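Local coordinates for Lin1889 protein (Listeria innocua Clip11262, PDB 3B57), which is of unknown function but binds a magnesium ion through an HD-type metal site, consistent with membership of the HD-domain metal-dependent phosphohydrolase superfamily, at residues L8-W13 / A55-Y60. Sequence-based numbering, arbitrary orientation.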
ATOM      1  N   LEU A   8     -29.908  -1.745  13.052  1.00 46.36           N
ATOM      2  CA  LEU A   8     -29.055  -1.223  14.110  1.00 46.74           C
ATOM      3  C   LEU A   8     -28.401  -2.351  14.899  1.00 46.93           C
ATOM      4  O   LEU A   8     -27.213  -2.298  15.226  1.00 46.53           O
ATOM      5  CB  LEU A   8     -29.875  -0.364  15.066  1.00 46.82           C
ATOM      6  CG  LEU A   8     -29.038   0.665  15.811  1.00 45.21           C
ATOM      7  CD1 LEU A   8     -28.877   1.883  14.904  1.00 44.85           C
ATOM      8  CD2 LEU A   8     -29.718   1.050  17.116  1.00 44.45           C
ATOM      9  N   SER A   9     -29.202  -3.365  15.212  1.00 47.01           N
ATOM     10  CA  SER A   9     -28.751  -4.527  15.961  1.00 46.94           C
ATOM     11  C   SER A   9     -27.664  -5.276  15.189  1.00 46.36           C
ATOM     12  O   SER A   9     -26.598  -5.582  15.723  1.00 44.16           O
ATOM     13  CB  SER A   9     -29.949  -5.441  16.227  1.00 47.95           C
ATOM     14  OG  SER A   9     -29.556  -6.658  16.845  1.00 51.78           O
ATOM     15  N   ALA A  10     -27.950  -5.566  13.923  1.00 47.40           N
ATOM     16  CA  ALA A  10     -27.007  -6.262  13.060  1.00 47.57           C
ATOM     17  C   ALA A  10     -25.714  -5.462  13.017  1.00 47.32           C
ATOM     18  O   ALA A  10     -24.619  -6.012  13.106  1.00 46.63           O
ATOM     19  CB  ALA A  10     -27.587  -6.398  11.659  1.00 45.18           C
ATOM     20  N   LYS A  11     -25.856  -4.152  12.886  1.00 47.91           N
ATOM     21  CA  LYS A  11     -24.708  -3.266  12.830  1.00 48.91           C
ATOM     22  C   LYS A  11     -23.857  -3.417  14.089  1.00 49.04           C
ATOM     23  O   LYS A  11     -22.659  -3.668  14.000  1.00 48.74           O
ATOM     24  CB  LYS A  11     -25.195  -1.826  12.668  1.00 48.80           C
ATOM     25  CG  LYS A  11     -24.216  -0.857  12.045  1.00 49.38           C
ATOM     26  CD  LYS A  11     -24.987   0.363  11.561  1.00 50.53           C
ATOM     27  CE  LYS A  11     -24.295   1.671  11.906  1.00 51.68           C
ATOM     28  NZ  LYS A  11     -25.297   2.784  11.948  1.00 51.27           N
ATOM     29  N   ASN A  12     -24.475  -3.285  15.259  1.00 50.45           N
ATOM     30  CA  ASN A  12     -23.741  -3.402  16.522  1.00 52.09           C
ATOM     31  C   ASN A  12     -23.167  -4.792  16.776  1.00 52.79           C
ATOM     32  O   ASN A  12     -22.153  -4.932  17.459  1.00 52.91           O
ATOM     33  CB  ASN A  12     -24.634  -2.978  17.692  1.00 52.44           C
ATOM     34  CG  ASN A  12     -24.718  -1.466  17.834  1.00 53.96           C
ATOM     35  OD1 ASN A  12     -23.778  -0.816  18.300  1.00 54.70           O
ATOM     36  ND2 ASN A  12     -25.839  -0.896  17.413  1.00 55.94           N
ATOM     37  N   TRP A  13     -23.814  -5.811  16.221  1.00 54.19           N
ATOM     38  CA  TRP A  13     -23.360  -7.186  16.374  1.00 54.61           C
ATOM     39  C   TRP A  13     -22.090  -7.419  15.547  1.00 56.06           C
ATOM     40  O   TRP A  13     -21.107  -7.941  16.063  1.00 56.28           O
ATOM     41  CB  TRP A  13     -24.484  -8.150  15.962  1.00 53.76           C
ATOM     42  CG  TRP A  13     -24.132  -9.607  16.046  1.00 52.17           C
ATOM     43  CD1 TRP A  13     -23.273 -10.184  16.921  1.00 52.39           C
ATOM     44  CD2 TRP A  13     -24.651 -10.672  15.232  1.00 51.79           C
ATOM     45  NE1 TRP A  13     -23.214 -11.543  16.709  1.00 51.71           N
ATOM     46  CE2 TRP A  13     -24.051 -11.868  15.677  1.00 51.75           C
ATOM     47  CE3 TRP A  13     -25.565 -10.729  14.172  1.00 51.68           C
ATOM     48  CZ2 TRP A  13     -24.330 -13.113  15.099  1.00 51.81           C
ATOM     49  CZ3 TRP A  13     -25.845 -11.968  13.596  1.00 51.57           C
ATOM     50  CH2 TRP A  13     -25.226 -13.142  14.063  1.00 51.96           C
ATOM     51  N   ALA A  55     -25.296  -6.847   3.070  1.00 36.14           N
ATOM     52  CA  ALA A  55     -24.028  -6.117   3.063  1.00 36.81           C
ATOM     53  C   ALA A  55     -23.288  -6.244   4.387  1.00 37.82           C
ATOM     54  O   ALA A  55     -22.075  -6.429   4.409  1.00 39.00           O
ATOM     55  CB  ALA A  55     -24.264  -4.653   2.762  1.00 36.43           C
ATOM     56  N   LEU A  56     -24.020  -6.121   5.487  1.00 38.29           N
ATOM     57  CA  LEU A  56     -23.412  -6.225   6.798  1.00 38.79           C
ATOM     58  C   LEU A  56     -22.983  -7.645   7.168  1.00 41.41           C
ATOM     59  O   LEU A  56     -22.065  -7.808   7.970  1.00 42.85           O
ATOM     60  CB  LEU A  56     -24.357  -5.679   7.860  1.00 35.29           C
ATOM     61  CG  LEU A  56     -24.523  -4.166   7.858  1.00 34.42           C
ATOM     62  CD1 LEU A  56     -25.348  -3.771   9.068  1.00 34.97           C
ATOM     63  CD2 LEU A  56     -23.168  -3.478   7.923  1.00 34.36           C
ATOM     64  N   PHE A  57     -23.628  -8.663   6.594  1.00 42.73           N
ATOM     65  CA  PHE A  57     -23.272 -10.052   6.896  1.00 45.31           C
ATOM     66  C   PHE A  57     -22.476 -10.716   5.777  1.00 48.60           C
ATOM     67  O   PHE A  57     -22.088 -11.872   5.908  1.00 50.12           O
ATOM     68  CB  PHE A  57     -24.519 -10.923   7.155  1.00 43.02           C
ATOM     69  CG  PHE A  57     -25.370 -10.470   8.311  1.00 40.85           C
ATOM     70  CD1 PHE A  57     -24.811  -9.818   9.396  1.00 38.84           C
ATOM     71  CD2 PHE A  57     -26.744 -10.709   8.311  1.00 40.82           C
ATOM     72  CE1 PHE A  57     -25.612  -9.405  10.467  1.00 39.82           C
ATOM     73  CE2 PHE A  57     -27.553 -10.298   9.380  1.00 40.19           C
ATOM     74  CZ  PHE A  57     -26.987  -9.644  10.457  1.00 39.50           C
ATOM     75  N   HIS A  58     -22.228 -10.001   4.683  1.00 51.75           N
ATOM     76  CA  HIS A  58     -21.510 -10.587   3.552  1.00 54.67           C
ATOM     77  C   HIS A  58     -20.160 -11.163   3.928  1.00 56.91           C
ATOM     78  O   HIS A  58     -19.611 -11.996   3.210  1.00 56.53           O
ATOM     79  CB  HIS A  58     -21.326  -9.552   2.432  1.00 56.30           C
ATOM     80  CG  HIS A  58     -20.141  -8.645   2.607  1.00 57.70           C
ATOM     81  ND1 HIS A  58     -20.037  -7.733   3.637  1.00 58.10           N
ATOM     82  CD2 HIS A  58     -19.025  -8.488   1.854  1.00 57.52           C
ATOM     83  CE1 HIS A  58     -18.911  -7.051   3.510  1.00 57.93           C
ATOM     84  NE2 HIS A  58     -18.279  -7.490   2.436  1.00 58.43           N
ATOM     85  N   ASP A  59     -19.643 -10.727   5.068  1.00 60.37           N
ATOM     86  CA  ASP A  59     -18.333 -11.165   5.518  1.00 64.22           C
ATOM     87  C   ASP A  59     -18.377 -11.794   6.897  1.00 65.34           C
ATOM     88  O   ASP A  59     -17.707 -11.332   7.818  1.00 65.77           O
ATOM     89  CB  ASP A  59     -17.387  -9.968   5.542  1.00 67.02           C
ATOM     90  CG  ASP A  59     -16.074 -10.259   4.870  1.00 69.38           C
ATOM     91  OD1 ASP A  59     -15.467 -11.309   5.196  1.00 70.77           O
ATOM     92  OD2 ASP A  59     -15.654  -9.430   4.025  1.00 69.97           O
ATOM     93  N   TYR A  60     -19.157 -12.852   7.039  1.00 66.92           N
ATOM     94  CA  TYR A  60     -19.277 -13.519   8.321  1.00 68.21           C
ATOM     95  C   TYR A  60     -19.095 -15.006   8.101  1.00 70.51           C
ATOM     96  O   TYR A  60     -18.726 -15.756   9.008  1.00 69.98           O
ATOM     97  CB  TYR A  60     -20.656 -13.244   8.909  1.00 66.59           C
ATOM     98  CG  TYR A  60     -20.875 -13.866  10.259  1.00 64.58           C
ATOM     99  CD1 TYR A  60     -20.443 -13.230  11.422  1.00 62.63           C
ATOM    100  CD2 TYR A  60     -21.485 -15.114  10.372  1.00 63.83           C
ATOM    101  CE1 TYR A  60     -20.614 -13.827  12.664  1.00 62.51           C
ATOM    102  CE2 TYR A  60     -21.660 -15.721  11.604  1.00 62.78           C
ATOM    103  CZ  TYR A  60     -21.222 -15.076  12.745  1.00 62.76           C
ATOM    104  OH  TYR A  60     -21.393 -15.692  13.957  1.00 62.42           O
TER
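Trp13 meets Phe57 and Tyr60 with the six-membered part of its indole, and the three rings form an aromatic cluster. Its CB points toward 55-60, and CG, anti to the backbone N (chi1 179°), carries the indole on to both partners. CE3 is 3.9 Å from Phe57 CE1; the neighbouring CZ3 lies near the same two atoms, Phe57 CE1 and CZ. On the other limb of the ring, CZ2 comes within 4.1 Å of Tyr60 OH, tyrosine suiting its place as a long aromatic side chain. Both pairs are oblique, the Trp13 and Phe57 planes at 73° and the Trp13 and Tyr60 planes at 48°. The broad indole suits this place because it can touch two partners at once, while also stacking on Trp79 of helix 71-82.

Helix 3-15 here packs beside residues 55-60, on helix 48-57, which include His58 and Asp59, the HD pair of the HD-domain fold; with His29 and Asp123 they form the magnesium site. Ala10, whose small methyl fits beside the Phe57 ring, places CB 3.5 Å from Phe57 CZ. That flat apolar ring, meeting both Ala10 and Trp13, is buried against Leu76 and Ile97. Leu56 packs CD1 on Lys11 CA at 3.8 Å; a branched apolar side chain, it also touches Ile30 and Trp34. Lys11 contributes its aliphatic CB, 4.1 Å from Leu56 CD1, and its side chain also touches Trp34 of helix 27-44.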